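Local coordinates for protein PrgX (Enterococcus faecalis, PDB 2AWI) that serves as the receptor for the peptide sex pheromone cCF10 and probably binds DNA as a repressor in the control of conjugation, at residues Q108-Y113 with C153-N158. The protein carries 1 engineered substitution. Sequence-based numbering, arbitrary orientation.
Sequences QYFSIY and CEIVSN. Engineered in segment 153-158: Cys153 (natural residue Tyr).
With chi1 at -172° on both residues, the OG of Ser111 and the side chain of Glu154 each swing opposite their own backbone nitrogen; Glu154 then runs out extended and its carboxylate reaches the serine hydroxyl. Ser111 OG lies 2.8 Å from Glu154 OE2 and equally 2.8 Å from OD1 of Asn158, one helical turn further along, so both oxygens sit at bonding distance of the single hydroxyl. OE2 also forms a salt bridge with Lys79 of helix 74-87, which would partly offset the negative charge beside the hydroxyl. The two segments belong to helices 107-122 and 150-159 of the C-terminal TPR-like helical region, alternate helices with helix 128-142 intervening in sequence; the axes of the two segments approach to 9.4 Å and run 18° from parallel. Their backbones come nearest at Ser111 and Ile155, whose CA atoms are 5.3 Å apart. Beside the polar cluster the packing is apolar: Ile155 meets the Phe110 ring at its edge, CD1 lying 3.7 Å from Phe110 CD2 and CG2 in the ring plane, 3.9 Å from Phe110 CE2. Leu138 and Leu141 of helix 128-142 also pack on Phe110, and Tyr142 touches Ile155.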
loop_
_atom_site.group_PDB
_atom_site.type_symbol
_atom_site.label_atom_id
_atom_site.label_comp_id
_atom_site.label_asym_id
_atom_site.label_seq_id
_atom_site.Cartn_x
_atom_site.Cartn_y
_atom_site.Cartn_z
ATOM N N GLN A 108 38.490 -12.206 26.616
ATOM C CA GLN A 108 38.705 -11.272 25.516
ATOM C C GLN A 108 39.501 -11.970 24.419
ATOM O O GLN A 108 39.063 -12.035 23.275
ATOM C CB GLN A 108 39.447 -10.026 26.007
ATOM C CG GLN A 108 38.594 -9.124 26.883
ATOM C CD GLN A 108 37.495 -8.420 26.099
ATOM O OE1 GLN A 108 36.478 -8.010 26.660
ATOM N NE2 GLN A 108 37.704 -8.267 24.794
ATOM N N TYR A 109 40.668 -12.503 24.770
ATOM C CA TYR A 109 41.494 -13.208 23.793
ATOM C C TYR A 109 40.736 -14.349 23.129
ATOM O O TYR A 109 40.945 -14.639 21.951
ATOM C CB TYR A 109 42.774 -13.741 24.447
ATOM C CG TYR A 109 43.879 -12.710 24.506
ATOM C CD1 TYR A 109 44.482 -12.245 23.338
ATOM C CD2 TYR A 109 44.288 -12.165 25.722
ATOM C CE1 TYR A 109 45.464 -11.255 23.378
ATOM C CE2 TYR A 109 45.269 -11.175 25.774
ATOM C CZ TYR A 109 45.848 -10.724 24.599
ATOM O OH TYR A 109 46.798 -9.731 24.644
ATOM N N PHE A 110 39.851 -15.007 23.869
ATOM C CA PHE A 110 39.096 -16.080 23.245
ATOM C C PHE A 110 38.231 -15.459 22.163
ATOM O O PHE A 110 38.164 -15.963 21.043
ATOM C CB PHE A 110 38.208 -16.811 24.251
ATOM C CG PHE A 110 37.580 -18.055 23.692
ATOM C CD1 PHE A 110 38.380 -19.079 23.193
ATOM C CD2 PHE A 110 36.197 -18.193 23.635
ATOM C CE1 PHE A 110 37.812 -20.224 22.642
ATOM C CE2 PHE A 110 35.617 -19.335 23.085
ATOM C CZ PHE A 110 36.427 -20.352 22.588
ATOM N N SER A 111 37.577 -14.353 22.507
ATOM C CA SER A 111 36.716 -13.646 21.569
ATOM C C SER A 111 37.508 -13.230 20.327
ATOM O O SER A 111 37.020 -13.339 19.206
ATOM C CB SER A 111 36.105 -12.412 22.242
ATOM O OG SER A 111 35.122 -11.817 21.411
ATOM N N ILE A 112 38.735 -12.762 20.526
ATOM C CA ILE A 112 39.572 -12.359 19.402
ATOM C C ILE A 112 39.888 -13.593 18.557
ATOM O O ILE A 112 39.820 -13.558 17.325
ATOM C CB ILE A 112 40.887 -11.723 19.892
ATOM C CG1 ILE A 112 40.589 -10.402 20.603
ATOM C CG2 ILE A 112 41.816 -11.492 18.723
ATOM C CD1 ILE A 112 41.801 -9.786 21.275
ATOM N N TYR A 113 40.225 -14.681 19.243
ATOM C CA TYR A 113 40.543 -15.955 18.609
ATOM C C TYR A 113 39.448 -16.370 17.631
ATOM O O TYR A 113 39.729 -16.693 16.480
ATOM C CB TYR A 113 40.713 -17.027 19.687
ATOM C CG TYR A 113 40.717 -18.442 19.162
ATOM C CD1 TYR A 113 41.794 -18.930 18.418
ATOM C CD2 TYR A 113 39.634 -19.290 19.395
ATOM C CE1 TYR A 113 41.794 -20.231 17.921
ATOM C CE2 TYR A 113 39.622 -20.589 18.903
ATOM C CZ TYR A 113 40.705 -21.055 18.166
ATOM O OH TYR A 113 40.704 -22.344 17.683
ATOM N N CYS A 153 28.489 -12.972 26.328
ATOM C CA CYS A 153 27.480 -12.877 25.285
ATOM C C CYS A 153 28.123 -12.505 23.949
ATOM O O CYS A 153 27.577 -12.793 22.891
ATOM C CB CYS A 153 26.401 -11.868 25.680
ATOM S SG CYS A 153 25.278 -12.526 26.952
ATOM N N GLU A 154 29.296 -11.882 23.994
ATOM C CA GLU A 154 29.991 -11.528 22.762
ATOM C C GLU A 154 30.548 -12.838 22.205
ATOM O O GLU A 154 30.422 -13.127 21.016
ATOM C CB GLU A 154 31.131 -10.542 23.043
ATOM C CG GLU A 154 31.781 -9.972 21.790
ATOM C CD GLU A 154 32.943 -9.038 22.101
ATOM O OE1 GLU A 154 32.756 -8.086 22.900
ATOM O OE2 GLU A 154 34.045 -9.252 21.544
ATOM N N ILE A 155 31.160 -13.626 23.084
ATOM C CA ILE A 155 31.720 -14.923 22.704
ATOM C C ILE A 155 30.637 -15.805 22.078
ATOM O O ILE A 155 30.832 -16.390 21.015
ATOM C CB ILE A 155 32.325 -15.639 23.942
ATOM C CG1 ILE A 155 33.698 -15.034 24.257
ATOM C CG2 ILE A 155 32.407 -17.138 23.699
ATOM C CD1 ILE A 155 34.344 -15.559 25.527
ATOM N N VAL A 156 29.487 -15.889 22.735
ATOM C CA VAL A 156 28.393 -16.700 22.216
ATOM C C VAL A 156 28.006 -16.290 20.801
ATOM O O VAL A 156 27.715 -17.134 19.956
ATOM C CB VAL A 156 27.159 -16.603 23.125
ATOM C CG1 VAL A 156 25.891 -16.649 22.293
ATOM C CG2 VAL A 156 27.171 -17.763 24.108
ATOM N N SER A 157 27.990 -14.985 20.558
ATOM C CA SER A 157 27.644 -14.447 19.252
ATOM C C SER A 157 28.694 -14.858 18.223
ATOM O O SER A 157 28.367 -15.223 17.094
ATOM C CB SER A 157 27.564 -12.923 19.332
ATOM O OG SER A 157 27.261 -12.365 18.065
ATOM N N ASN A 158 29.959 -14.787 18.626
ATOM C CA ASN A 158 31.070 -15.157 17.757
ATOM C C ASN A 158 30.990 -16.648 17.404
ATOM O O ASN A 158 31.342 -17.047 16.294
ATOM C CB ASN A 158 32.404 -14.865 18.457
ATOM C CG ASN A 158 32.642 -13.377 18.689
ATOM O OD1 ASN A 158 33.452 -12.993 19.535
ATOM N ND2 ASN A 158 31.955 -12.537 17.927
#